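Local coordinates for nitrogenase molybdenum-iron protein beta chain (Clostridium pasteurianum, PDB 5VQ3), which forms, with the alpha chain, the molybdenum-iron component of nitrogenase, which reduces dinitrogen to ammonium, and shares an [8Fe-7S] cluster with that chain, at residues S145-F150 / P176-P181; C23-A28 / A101-C106; K188-A193 / E275-L280. All coordinates share one frame; numbering follows the deposited sequence.

Contact 1 of 3, residues S145-F150 / P176-P181; sequences SHVTGF and PGFVGP
Phe-150 of the helix meets Phe-178 and Gly-177 of the facing loop along its whole length. Its CG lies anti to the backbone N (chi1 -177°), which swings the ring out of the helix and toward the loop. CB already lies 4.1 Å from Phe-178 CD1, and CG faces the same atom. Next along, CD2 closes to 3.8 Å on Phe-178 CD1, because Phe-178 turns its edge toward the Phe-150 face: an offset edge-to-face pair with centroids 5.8 Å apart and planes at 75°. CE1 and CE2 lie near the Gly-177 carbonyl group, CE1 close to both C and O, and at the tip CZ approaches Gly-177 O to 3.2 Å. That carbonyl also accepts a weak bond from Val-179 N, closing the inverse gamma turn centred on Phe-178.

The run of rings continues through Phe-178. His-146 points an edge at its face, CD2 lying 3.5 Å from Phe-178 CE2 with the planes at 68°. The imidazole is held at both nitrogens, ND1 to Thr-22 N and NE2 to Asp-320, which fixes the ring's rotation, with CD2 its closest atom to Phe-178. His-146 sits behind the iron-sulfur ligand Cys-23, their side chains about 6 Å apart at the nearest atoms, as a neighbour and not a ligand.

This aromatic cluster is buried near the centre of the chain. Helix 146-161 brings in Phe-150, which also packs on Ala-31 of helix 24-33 and Ala-245 of helix 243-257, while Phe-178 enters from the loop between strand 172-175 and helix 181-194.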
ATOM      1  N   SER B 145      -5.673  11.921  28.384  1.00 22.19           N
ATOM      2  CA  SER B 145      -6.240  11.578  27.062  1.00 19.55           C
ATOM      3  C   SER B 145      -6.930  10.234  27.143  1.00 19.16           C
ATOM      4  O   SER B 145      -6.997   9.608  28.199  1.00 19.94           O
ATOM      5  CB  SER B 145      -5.122  11.494  26.009  1.00 20.62           C
ATOM      6  OG  SER B 145      -4.321  10.321  26.218  1.00 18.54           O
ATOM      7  N   HIS B 146      -7.389   9.757  25.991  1.00 19.43           N
ATOM      8  CA  HIS B 146      -7.916   8.443  25.865  1.00 18.50           C
ATOM      9  C   HIS B 146      -6.956   7.364  26.377  1.00 19.36           C
ATOM     10  O   HIS B 146      -7.414   6.346  26.873  1.00 17.09           O
ATOM     11  CB  HIS B 146      -8.317   8.172  24.408  1.00 21.44           C
ATOM     12  CG  HIS B 146      -7.183   8.314  23.455  1.00 18.85           C
ATOM     13  ND1 HIS B 146      -6.650   9.535  23.099  1.00 18.26           N
ATOM     14  CD2 HIS B 146      -6.480   7.389  22.776  1.00 20.88           C
ATOM     15  CE1 HIS B 146      -5.644   9.352  22.270  1.00 21.95           C
ATOM     16  NE2 HIS B 146      -5.517   8.055  22.060  1.00 19.08           N
ATOM     17  N   VAL B 147      -5.639   7.579  26.274  1.00 18.46           N
ATOM     18  CA  VAL B 147      -4.693   6.609  26.785  1.00 19.13           C
ATOM     19  C   VAL B 147      -4.844   6.499  28.318  1.00 19.04           C
ATOM     20  O   VAL B 147      -4.753   5.391  28.890  1.00 18.74           O
ATOM     21  CB  VAL B 147      -3.251   6.988  26.428  1.00 21.27           C
ATOM     22  CG1 VAL B 147      -2.289   6.043  27.111  1.00 22.11           C
ATOM     23  CG2 VAL B 147      -3.077   6.951  24.915  1.00 24.22           C
ATOM     24  N   THR B 148      -5.039   7.637  28.967  1.00 20.22           N
ATOM     25  CA  THR B 148      -5.225   7.697  30.414  1.00 22.10           C
ATOM     26  C   THR B 148      -6.519   6.978  30.832  1.00 24.96           C
ATOM     27  O   THR B 148      -6.604   6.343  31.906  1.00 20.11           O
ATOM     28  CB  THR B 148      -5.287   9.149  30.904  1.00 23.62           C
ATOM     29  OG1 THR B 148      -4.399   9.968  30.139  1.00 21.19           O
ATOM     30  CG2 THR B 148      -4.982   9.262  32.415  1.00 25.51           C
ATOM     31  N   GLY B 149      -7.545   7.101  29.989  1.00 18.85           N
ATOM     32  CA  GLY B 149      -8.809   6.429  30.224  1.00 17.91           C
ATOM     33  C   GLY B 149      -8.666   4.930  30.176  1.00 19.10           C
ATOM     34  O   GLY B 149      -9.213   4.211  31.013  1.00 20.86           O
ATOM     35  N   PHE B 150      -7.913   4.446  29.192  1.00 18.58           N
ATOM     36  CA  PHE B 150      -7.564   3.027  29.155  1.00 18.27           C
ATOM     37  C   PHE B 150      -6.837   2.615  30.436  1.00 19.04           C
ATOM     38  O   PHE B 150      -7.159   1.590  31.049  1.00 18.32           O
ATOM     39  CB  PHE B 150      -6.675   2.761  27.940  1.00 19.82           C
ATOM     40  CG  PHE B 150      -6.294   1.318  27.756  1.00 20.68           C
ATOM     41  CD1 PHE B 150      -5.166   0.813  28.379  1.00 20.04           C
ATOM     42  CD2 PHE B 150      -7.037   0.480  26.933  1.00 20.19           C
ATOM     43  CE1 PHE B 150      -4.802  -0.502  28.219  1.00 19.91           C
ATOM     44  CE2 PHE B 150      -6.643  -0.822  26.736  1.00 20.83           C
ATOM     45  CZ  PHE B 150      -5.540  -1.311  27.381  1.00 20.04           C
ATOM     46  N   PRO B 176      -1.224  -5.303  27.655  1.00 22.56           N
ATOM     47  CA  PRO B 176      -0.628  -5.004  26.358  1.00 23.35           C
ATOM     48  C   PRO B 176      -0.639  -3.556  26.010  1.00 25.79           C
ATOM     49  O   PRO B 176      -0.052  -3.181  25.003  1.00 26.01           O
ATOM     50  CB  PRO B 176      -1.534  -5.767  25.394  1.00 20.95           C
ATOM     51  CG  PRO B 176      -2.879  -5.738  26.067  1.00 23.03           C
ATOM     52  CD  PRO B 176      -2.564  -5.889  27.530  1.00 23.16           C
ATOM     53  N   GLY B 177      -1.299  -2.735  26.808  1.00 23.61           N
ATOM     54  CA  GLY B 177      -1.416  -1.326  26.507  1.00 24.36           C
ATOM     55  C   GLY B 177      -2.481  -0.985  25.485  1.00 21.13           C
ATOM     56  O   GLY B 177      -3.293  -1.830  25.104  1.00 22.40           O
ATOM     57  N   PHE B 178      -2.501   0.291  25.090  1.00 20.65           N
ATOM     58  CA  PHE B 178      -3.487   0.814  24.165  1.00 22.90           C
ATOM     59  C   PHE B 178      -3.055   0.480  22.741  1.00 20.56           C
ATOM     60  O   PHE B 178      -2.521   1.323  22.026  1.00 22.88           O
ATOM     61  CB  PHE B 178      -3.666   2.326  24.350  1.00 23.12           C
ATOM     62  CG  PHE B 178      -4.825   2.878  23.564  1.00 23.93           C
ATOM     63  CD1 PHE B 178      -6.127   2.580  23.918  1.00 24.62           C
ATOM     64  CD2 PHE B 178      -4.619   3.687  22.461  1.00 25.83           C
ATOM     65  CE1 PHE B 178      -7.206   3.055  23.196  1.00 27.81           C
ATOM     66  CE2 PHE B 178      -5.707   4.169  21.730  1.00 25.51           C
ATOM     67  CZ  PHE B 178      -6.994   3.854  22.088  1.00 28.07           C
ATOM     68  N   VAL B 179      -3.196  -0.792  22.423  1.00 19.60           N
ATOM     69  CA  VAL B 179      -2.863  -1.372  21.108  1.00 19.93           C
ATOM     70  C   VAL B 179      -4.093  -2.090  20.560  1.00 20.31           C
ATOM     71  O   VAL B 179      -5.052  -2.401  21.290  1.00 20.58           O
ATOM     72  CB  VAL B 179      -1.675  -2.348  21.178  1.00 22.55           C
ATOM     73  CG1 VAL B 179      -0.442  -1.648  21.747  1.00 24.99           C
ATOM     74  CG2 VAL B 179      -2.071  -3.618  21.978  1.00 24.45           C
ATOM     75  N   GLY B 180      -4.064  -2.331  19.256  1.00 18.63           N
ATOM     76  CA  GLY B 180      -5.145  -3.009  18.587  1.00 17.56           C
ATOM     77  C   GLY B 180      -5.254  -4.493  18.836  1.00 18.46           C
ATOM     78  O   GLY B 180      -4.318  -5.139  19.306  1.00 18.67           O
ATOM     79  N   PRO B 181      -6.379  -5.096  18.393  1.00 19.66           N
ATOM     80  CA  PRO B 181      -6.599  -6.536  18.542  1.00 20.29           C
ATOM     81  C   PRO B 181      -5.583  -7.370  17.787  1.00 23.39           C
ATOM     82  O   PRO B 181      -5.215  -8.438  18.280  1.00 21.22           O
ATOM     83  CB  PRO B 181      -8.032  -6.756  18.004  1.00 23.18           C
ATOM     84  CG  PRO B 181      -8.295  -5.578  17.123  1.00 23.89           C
ATOM     85  CD  PRO B 181      -7.532  -4.428  17.749  1.00 23.01           C
TER

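Contact 2 of 3, residues C23-A28 / A101-C106. With CLF (Fe(8)-S(7) cluster), chain G.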
ATOM      1  N   CYS B  23     -10.526  12.363  24.359  1.00 17.96           N
ATOM      2  CA  CYS B  23     -10.695  12.335  25.827  1.00 17.59           C
ATOM      3  C   CYS B  23     -10.677  10.915  26.401  1.00 16.23           C
ATOM      4  O   CYS B  23     -10.907   9.894  25.673  1.00 16.26           O
ATOM      5  CB  CYS B  23     -11.962  13.088  26.247  1.00 15.95           C
ATOM      6  SG  CYS B  23     -13.486  12.585  25.404  1.00 18.60           S
ATOM      7  N   GLN B  24     -10.507  10.826  27.730  1.00 19.15           N
ATOM      8  CA  GLN B  24     -10.433   9.526  28.432  1.00 17.63           C
ATOM      9  C   GLN B  24     -11.460   8.432  28.093  1.00 18.22           C
ATOM     10  O   GLN B  24     -11.076   7.250  27.958  1.00 18.42           O
ATOM     11  CB  GLN B  24     -10.462   9.699  29.966  1.00 18.10           C
ATOM     12  CG  GLN B  24      -9.254  10.417  30.552  1.00 19.08           C
ATOM     13  CD  GLN B  24      -8.989  10.030  31.997  1.00 21.48           C
ATOM     14  OE1 GLN B  24      -9.319   8.931  32.440  1.00 20.17           O
ATOM     15  NE2 GLN B  24      -8.343  10.920  32.723  1.00 23.22           N
ATOM     16  N   PRO B  25     -12.765   8.780  28.027  1.00 17.42           N
ATOM     17  CA  PRO B  25     -13.743   7.712  28.122  1.00 20.71           C
ATOM     18  C   PRO B  25     -13.647   6.653  27.010  1.00 21.44           C
ATOM     19  O   PRO B  25     -13.823   5.477  27.313  1.00 17.45           O
ATOM     20  CB  PRO B  25     -15.069   8.449  28.105  1.00 20.98           C
ATOM     21  CG  PRO B  25     -14.735   9.777  28.763  1.00 20.73           C
ATOM     22  CD  PRO B  25     -13.378  10.090  28.158  1.00 17.75           C
ATOM     23  N   VAL B  26     -13.356   7.010  25.757  1.00 18.55           N
ATOM     24  CA  VAL B  26     -13.262   5.957  24.738  1.00 17.38           C
ATOM     25  C   VAL B  26     -12.164   4.951  25.066  1.00 20.40           C
ATOM     26  O   VAL B  26     -12.269   3.794  24.703  1.00 18.78           O
ATOM     27  CB  VAL B  26     -13.127   6.528  23.304  1.00 16.79           C
ATOM     28  CG1 VAL B  26     -11.748   7.101  23.069  1.00 17.41           C
ATOM     29  CG2 VAL B  26     -13.502   5.512  22.270  1.00 19.25           C
ATOM     30  N   GLY B  27     -11.092   5.404  25.698  1.00 19.58           N
ATOM     31  CA  GLY B  27     -10.032   4.470  26.125  1.00 18.50           C
ATOM     32  C   GLY B  27     -10.520   3.456  27.137  1.00 17.96           C
ATOM     33  O   GLY B  27     -10.162   2.271  27.088  1.00 17.74           O
ATOM     34  N   ALA B  28     -11.355   3.926  28.069  1.00 20.46           N
ATOM     35  CA  ALA B  28     -11.955   3.062  29.049  1.00 19.60           C
ATOM     36  C   ALA B  28     -12.996   2.146  28.419  1.00 18.21           C
ATOM     37  O   ALA B  28     -13.110   0.964  28.757  1.00 20.89           O
ATOM     38  CB  ALA B  28     -12.560   3.896  30.188  1.00 20.60           C
ATOM     39  N   ALA B 101     -18.986  -2.522  33.139  1.00 19.81           N
ATOM     40  CA  ALA B 101     -17.796  -1.726  33.455  1.00 21.56           C
ATOM     41  C   ALA B 101     -18.111  -0.244  33.262  1.00 22.29           C
ATOM     42  O   ALA B 101     -18.228   0.231  32.137  1.00 21.14           O
ATOM     43  CB  ALA B 101     -16.624  -2.164  32.597  1.00 22.73           C
ATOM     44  N   VAL B 102     -18.224   0.487  34.363  1.00 20.65           N
ATOM     45  CA  VAL B 102     -18.599   1.895  34.324  1.00 19.08           C
ATOM     46  C   VAL B 102     -17.389   2.820  34.202  1.00 22.18           C
ATOM     47  O   VAL B 102     -16.395   2.687  34.929  1.00 23.37           O
ATOM     48  CB  VAL B 102     -19.405   2.279  35.604  1.00 19.96           C
ATOM     49  CG1 VAL B 102     -19.815   3.747  35.606  1.00 21.52           C
ATOM     50  CG2 VAL B 102     -20.607   1.377  35.772  1.00 23.80           C
ATOM     51  N   HIS B 103     -17.484   3.788  33.311  1.00 17.85           N
ATOM     52  CA  HIS B 103     -16.598   4.929  33.333  1.00 19.94           C
ATOM     53  C   HIS B 103     -17.397   6.212  33.393  1.00 17.42           C
ATOM     54  O   HIS B 103     -18.579   6.183  33.281  1.00 20.25           O
ATOM     55  CB  HIS B 103     -15.619   4.902  32.145  1.00 18.74           C
ATOM     56  CG  HIS B 103     -16.292   4.994  30.816  1.00 18.12           C
ATOM     57  ND1 HIS B 103     -16.639   3.898  30.074  1.00 19.73           N
ATOM     58  CD2 HIS B 103     -16.704   6.074  30.117  1.00 17.27           C
ATOM     59  CE1 HIS B 103     -17.269   4.291  28.986  1.00 18.60           C
ATOM     60  NE2 HIS B 103     -17.322   5.610  28.993  1.00 19.25           N
ATOM     61  N   THR B 104     -16.726   7.333  33.578  1.00 19.24           N
ATOM     62  CA  THR B 104     -17.368   8.610  33.744  1.00 20.16           C
ATOM     63  C   THR B 104     -17.033   9.598  32.651  1.00 22.62           C
ATOM     64  O   THR B 104     -16.129   9.389  31.819  1.00 22.81           O
ATOM     65  CB  THR B 104     -16.979   9.218  35.101  1.00 22.56           C
ATOM     66  OG1 THR B 104     -15.555   9.461  35.161  1.00 22.45           O
ATOM     67  CG2 THR B 104     -17.423   8.266  36.179  1.00 24.71           C
ATOM     68  N   THR B 105     -17.745  10.706  32.653  1.00 23.63           N
ATOM     69  CA  THR B 105     -17.483  11.755  31.666  1.00 22.33           C
ATOM     70  C   THR B 105     -17.115  13.043  32.384  1.00 26.09           C
ATOM     71  O   THR B 105     -17.140  13.094  33.618  1.00 21.89           O
ATOM     72  CB  THR B 105     -18.699  11.998  30.767  1.00 20.32           C
ATOM     73  OG1 THR B 105     -19.718  12.654  31.523  1.00 22.54           O
ATOM     74  CG2 THR B 105     -19.247  10.733  30.174  1.00 20.84           C
ATOM     75  N   CYS B 106     -16.734  14.072  31.630  1.00 18.61           N
ATOM     76  CA  CYS B 106     -16.466  15.350  32.196  1.00 18.40           C
ATOM     77  C   CYS B 106     -17.671  15.862  33.033  1.00 20.20           C
ATOM     78  O   CYS B 106     -17.462  16.567  34.019  1.00 20.22           O
ATOM     79  CB  CYS B 106     -16.102  16.396  31.153  1.00 21.59           C
ATOM     80  SG  CYS B 106     -17.311  16.580  29.831  1.00 20.78           S
TER
HETATM   81 FE1  CLF G 603     -21.236  16.627  26.904  1.00 18.54          FE
HETATM   82 FE2  CLF G 603     -20.582  14.561  25.671  1.00 20.75          FE
HETATM   83 FE3  CLF G 603     -22.179  16.321  24.303  1.00 18.85          FE
HETATM   84 FE4  CLF G 603     -19.607  16.920  24.872  1.00 18.57          FE
HETATM   85  S1  CLF G 603     -18.927  15.918  26.922  1.00 19.07           S
HETATM   86  S2A CLF G 603     -22.759  15.039  26.138  1.00 20.06           S
HETATM   87  S4A CLF G 603     -20.353  15.260  23.475  1.00 18.63           S
HETATM   88  S3A CLF G 603     -21.417  18.272  25.294  1.00 20.20           S
HETATM   89 FE5  CLF G 603     -16.942  15.863  25.432  1.00 19.60          FE
HETATM   90 FE6  CLF G 603     -16.730  15.425  27.955  1.00 20.99          FE
HETATM   91 FE7  CLF G 603     -15.316  13.794  26.171  1.00 18.86          FE
HETATM   92 FE8  CLF G 603     -17.982  13.761  26.532  1.00 19.83          FE
HETATM   93  S2B CLF G 603     -14.906  16.058  26.512  1.00 19.05           S
HETATM   94  S3B CLF G 603     -16.437  13.151  28.080  1.00 19.76           S
HETATM   95  S4B CLF G 603     -16.886  13.778  24.493  1.00 18.83           S
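Pro-25 packs its ring into the end of strand 101-104, with CG 3.4 Å from Thr-104 O and 3.8 Å from sulfide S3B of the iron-sulfur cluster. Thr-105 comes to the same sulfide, its CB 3.7 Å from S3B, so two carbon groups, one from each segment, meet a single cluster atom. The direct ligands are Cys-23, two residues before Pro-25, and Cys-106, next after Thr-105: Cys-23 SG binds FE7 at 2.3 Å, and Cys-106 SG binds FE6 at 2.3 Å. Cys-48 and Ser-141 are the other residues of this chain assigned to the cluster, which is shared with the alpha chain.

One step further out, His-103 of the strand faces Pro-25 and Ala-28 of the helix. Its CD2 touches Pro-25 CB at 3.5 Å, and the carbonyl O of Pro-25 stands over the centre of one imidazole face. Ala-28 CB rests 3.8 Å from His-103 CB. The helix segment 24-28 runs almost antiparallel to strand 101-104 (171°), which sets Pro-25 and Ala-28, about a turn apart, against the one histidine.

The next layer fixes these pieces. Thr-104 O is hydrogen-bonded by Thr-139 OG1, the Thr-104 hydroxyl pairs with Glu-109, and Gln-24 reaches Asn-152 and Val-143 O. Thr-105, at the N-cap, makes a weak capping bond from OG1 to Leu-107 N.

No hydrogen bond joins the two segments, so this is carbon packing with a metal cluster at one end. The cluster is the P-cluster, which in nitrogenases passes electrons on toward the iron-molybdenum cofactor and is known to rearrange with redox state. Here each segment gives it one thiolate, on FE7 and FE6, and sets one carbon group against S3B.

Contact 3 of 3, residues K188-A193 / E275-L280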
ATOM      1  N   LYS B 188       0.110 -12.594  22.046  1.00 22.60           N
ATOM      2  CA  LYS B 188      -0.290 -13.901  22.549  1.00 25.26           C
ATOM      3  C   LYS B 188       0.420 -15.013  21.749  1.00 29.69           C
ATOM      4  O   LYS B 188       0.860 -16.013  22.315  1.00 27.36           O
ATOM      5  CB  LYS B 188      -1.791 -14.072  22.487  1.00 28.37           C
ATOM      6  CG  LYS B 188      -2.520 -13.230  23.525  1.00 27.75           C
ATOM      7  CD  LYS B 188      -3.995 -13.620  23.625  1.00 28.22           C
ATOM      8  CE  LYS B 188      -4.773 -13.314  22.373  1.00 28.57           C
ATOM      9  NZ  LYS B 188      -6.196 -13.671  22.515  1.00 26.60           N
ATOM     10  N   ARG B 189       0.549 -14.837  20.440  1.00 23.16           N
ATOM     11  CA  ARG B 189       1.229 -15.856  19.650  1.00 25.31           C
ATOM     12  C   ARG B 189       2.705 -16.048  20.067  1.00 24.53           C
ATOM     13  O   ARG B 189       3.222 -17.175  20.025  1.00 25.60           O
ATOM     14  CB  ARG B 189       1.136 -15.513  18.160  1.00 26.06           C
ATOM     15  CG  ARG B 189       1.724 -16.556  17.226  1.00 25.96           C
ATOM     16  CD  ARG B 189       1.777 -16.003  15.800  1.00 29.72           C
ATOM     17  NE  ARG B 189       2.811 -15.000  15.673  1.00 28.96           N
ATOM     18  CZ  ARG B 189       4.104 -15.294  15.554  1.00 37.77           C
ATOM     19  NH1 ARG B 189       4.495 -16.567  15.507  1.00 39.38           N
ATOM     20  NH2 ARG B 189       5.009 -14.330  15.452  1.00 36.57           N
ATOM     21  N   LEU B 190       3.371 -14.952  20.429  1.00 25.48           N
ATOM     22  CA  LEU B 190       4.755 -14.996  20.902  1.00 23.75           C
ATOM     23  C   LEU B 190       4.868 -15.751  22.245  1.00 29.90           C
ATOM     24  O   LEU B 190       5.764 -16.578  22.408  1.00 29.06           O
ATOM     25  CB  LEU B 190       5.378 -13.601  20.985  1.00 25.65           C
ATOM     26  CG  LEU B 190       5.623 -12.950  19.606  1.00 27.24           C
ATOM     27  CD1 LEU B 190       5.931 -11.459  19.634  1.00 29.64           C
ATOM     28  CD2 LEU B 190       6.772 -13.689  18.931  1.00 28.91           C
ATOM     29  N   PHE B 191       3.964 -15.481  23.189  1.00 28.12           N
ATOM     30  CA  PHE B 191       3.929 -16.225  24.478  1.00 26.36           C
ATOM     31  C   PHE B 191       3.761 -17.709  24.171  1.00 27.87           C
ATOM     32  O   PHE B 191       4.480 -18.558  24.701  1.00 29.35           O
ATOM     33  CB  PHE B 191       2.757 -15.756  25.355  1.00 23.99           C
ATOM     34  CG  PHE B 191       3.088 -14.633  26.291  1.00 23.44           C
ATOM     35  CD1 PHE B 191       3.565 -14.881  27.563  1.00 26.83           C
ATOM     36  CD2 PHE B 191       2.882 -13.310  25.922  1.00 24.77           C
ATOM     37  CE1 PHE B 191       3.864 -13.849  28.423  1.00 23.83           C
ATOM     38  CE2 PHE B 191       3.145 -12.287  26.784  1.00 23.73           C
ATOM     39  CZ  PHE B 191       3.643 -12.552  28.046  1.00 25.57           C
ATOM     40  N   GLU B 192       2.835 -18.014  23.271  1.00 24.27           N
ATOM     41  CA  GLU B 192       2.527 -19.398  22.959  1.00 29.50           C
ATOM     42  C   GLU B 192       3.738 -20.080  22.283  1.00 34.78           C
ATOM     43  O   GLU B 192       4.066 -21.213  22.594  1.00 33.18           O
ATOM     44  CB  GLU B 192       1.228 -19.487  22.152  1.00 31.66           C
ATOM     45  CG  GLU B 192       0.005 -19.088  23.014  1.00 35.35           C
ATOM     46  CD  GLU B 192      -1.288 -18.834  22.225  1.00 44.22           C
ATOM     47  OE1 GLU B 192      -1.340 -19.152  21.037  1.00 48.57           O
ATOM     48  OE2 GLU B 192      -2.276 -18.322  22.797  1.00 39.64           O
ATOM     49  N   ALA B 193       4.428 -19.373  21.398  1.00 26.79           N
ATOM     50  CA  ALA B 193       5.631 -19.906  20.762  1.00 27.19           C
ATOM     51  C   ALA B 193       6.763 -20.147  21.775  1.00 29.65           C
ATOM     52  O   ALA B 193       7.544 -21.055  21.612  1.00 31.52           O
ATOM     53  CB  ALA B 193       6.066 -18.968  19.634  1.00 25.43           C
ATOM     54  N   GLU B 275      13.693  -6.725  23.663  1.00 25.04           N
ATOM     55  CA  GLU B 275      13.581  -6.540  25.126  1.00 25.54           C
ATOM     56  C   GLU B 275      12.408  -7.333  25.694  1.00 26.25           C
ATOM     57  O   GLU B 275      12.478  -7.865  26.789  1.00 26.83           O
ATOM     58  CB  GLU B 275      13.468  -5.038  25.476  1.00 25.31           C
ATOM     59  CG  GLU B 275      14.793  -4.316  25.278  1.00 30.43           C
ATOM     60  CD  GLU B 275      14.671  -2.810  24.929  1.00 44.53           C
ATOM     61  OE1 GLU B 275      13.546  -2.217  24.895  1.00 42.43           O
ATOM     62  OE2 GLU B 275      15.728  -2.199  24.646  1.00 42.55           O
ATOM     63  N   PHE B 276      11.330  -7.429  24.920  1.00 23.91           N
ATOM     64  CA  PHE B 276      10.159  -8.201  25.310  1.00 21.98           C
ATOM     65  C   PHE B 276      10.481  -9.689  25.310  1.00 25.30           C
ATOM     66  O   PHE B 276      10.162 -10.386  26.268  1.00 23.96           O
ATOM     67  CB  PHE B 276       9.008  -7.885  24.370  1.00 22.59           C
ATOM     68  CG  PHE B 276       7.853  -8.826  24.472  1.00 21.84           C
ATOM     69  CD1 PHE B 276       6.968  -8.725  25.526  1.00 24.84           C
ATOM     70  CD2 PHE B 276       7.618  -9.773  23.502  1.00 25.49           C
ATOM     71  CE1 PHE B 276       5.861  -9.547  25.609  1.00 27.82           C
ATOM     72  CE2 PHE B 276       6.519 -10.593  23.571  1.00 27.57           C
ATOM     73  CZ  PHE B 276       5.629 -10.479  24.644  1.00 28.26           C
ATOM     74  N   ILE B 277      11.127 -10.177  24.243  1.00 24.36           N
ATOM     75  CA  ILE B 277      11.518 -11.586  24.165  1.00 25.63           C
ATOM     76  C   ILE B 277      12.504 -11.928  25.291  1.00 26.60           C
ATOM     77  O   ILE B 277      12.377 -12.969  25.964  1.00 26.96           O
ATOM     78  CB  ILE B 277      12.130 -11.943  22.817  1.00 25.91           C
ATOM     79  CG1 ILE B 277      11.121 -11.730  21.674  1.00 25.11           C
ATOM     80  CG2 ILE B 277      12.606 -13.392  22.820  1.00 28.58           C
ATOM     81  CD1 ILE B 277       9.950 -12.692  21.660  1.00 29.92           C
ATOM     82  N   MET B 278      13.471 -11.050  25.512  1.00 23.82           N
ATOM     83  CA  MET B 278      14.448 -11.300  26.581  1.00 28.03           C
ATOM     84  C   MET B 278      13.800 -11.353  27.968  1.00 31.20           C
ATOM     85  O   MET B 278      14.197 -12.152  28.824  1.00 32.13           O
ATOM     86  CB  MET B 278      15.536 -10.241  26.565  1.00 29.69           C
ATOM     87  CG  MET B 278      16.464 -10.328  25.368  1.00 36.16           C
ATOM     88  SD  MET B 278      17.280 -11.933  25.223  1.00 38.03           S
ATOM     89  CE  MET B 278      18.496 -11.864  26.564  1.00 48.45           C
ATOM     90  N   ALA B 279      12.813 -10.495  28.202  1.00 28.29           N
ATOM     91  CA  ALA B 279      12.160 -10.457  29.489  1.00 31.88           C
ATOM     92  C   ALA B 279      11.391 -11.751  29.705  1.00 30.29           C
ATOM     93  O   ALA B 279      11.383 -12.285  30.835  1.00 29.79           O
ATOM     94  CB  ALA B 279      11.256  -9.236  29.625  1.00 30.22           C
ATOM     95  N   LEU B 280      10.744 -12.245  28.651  1.00 26.39           N
ATOM     96  CA  LEU B 280      10.044 -13.511  28.700  1.00 28.63           C
ATOM     97  C   LEU B 280      11.028 -14.671  29.034  1.00 31.59           C
ATOM     98  O   LEU B 280      10.749 -15.518  29.901  1.00 30.90           O
ATOM     99  CB  LEU B 280       9.312 -13.778  27.390  1.00 29.99           C
ATOM    100  CG  LEU B 280       7.794 -13.598  27.347  1.00 37.19           C
ATOM    101  CD1 LEU B 280       7.395 -12.378  28.118  1.00 43.63           C
ATOM    102  CD2 LEU B 280       7.245 -13.522  25.946  1.00 39.19           C
TER
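Phe-276 is the bump that pushes between Leu-190 and Phe-191 on the opposing helix. A chi1 of 167° turns the ring away from its own backbone N and carries it between those two side chains. Its CE2 lies 4.1 Å from Leu-190 CD1, and its CZ presses on Phe-191 CE2 at 3.7 Å. The two phenyl rings meet obliquely, their planes at a steep angle.

Leu-280, one turn after Phe-276, fills the neighbouring hollow. It sets CD2 squarely over the Phe-191 face, 4.1 Å from the centroid and 4° off the ring normal, a CH-pi contact, while its CD1 lies 3.8 Å from Phe-191 CZ. On the other flank of Phe-276, Ile-277 CD1 meets Leu-190 CD2 at 4.3 Å. The contact is wholly apolar, and the helices cross at -40°, their axes 11.3 Å apart at closest, a spacing wide enough for these large side chains to mesh.

Ile-292 of helix 290-305 packs against both Leu-190 and Ile-277, whereas Phe-276 and Leu-280 reach Leu-241 and Leu-239 on strand 237-241. Two neighbouring helices laid on one face of a parallel sheet, each following a strand of it (172-175 and 261-264), are the layering of a Rossmann-like alpha/beta domain.

In the fold
From the N terminus, contact 2 closes first, where 101-106 comes back to 23-28 across 72 intervening residues, including strand 38-43 and helix 46-60. Contact 1 follows with a short loop, 145-150 to 176-181, and contact 3 closes the last, 188-193 to 275-280. The three loops run in series; none nests or crosses. Contact 2 lies in the part built on the sheet of strands 38-43 and 99-104; contact 3 belongs to the sheet of 172-175 and 261-264. Contact 1 bridges the two: its helix touches the 23-28 segment directly, as where Gly-149 O meets Ala-28 CB, and its loop leads into helix 181-194 of contact 3. Contacts 2 and 3 stay about 17 Å apart at their nearest atoms.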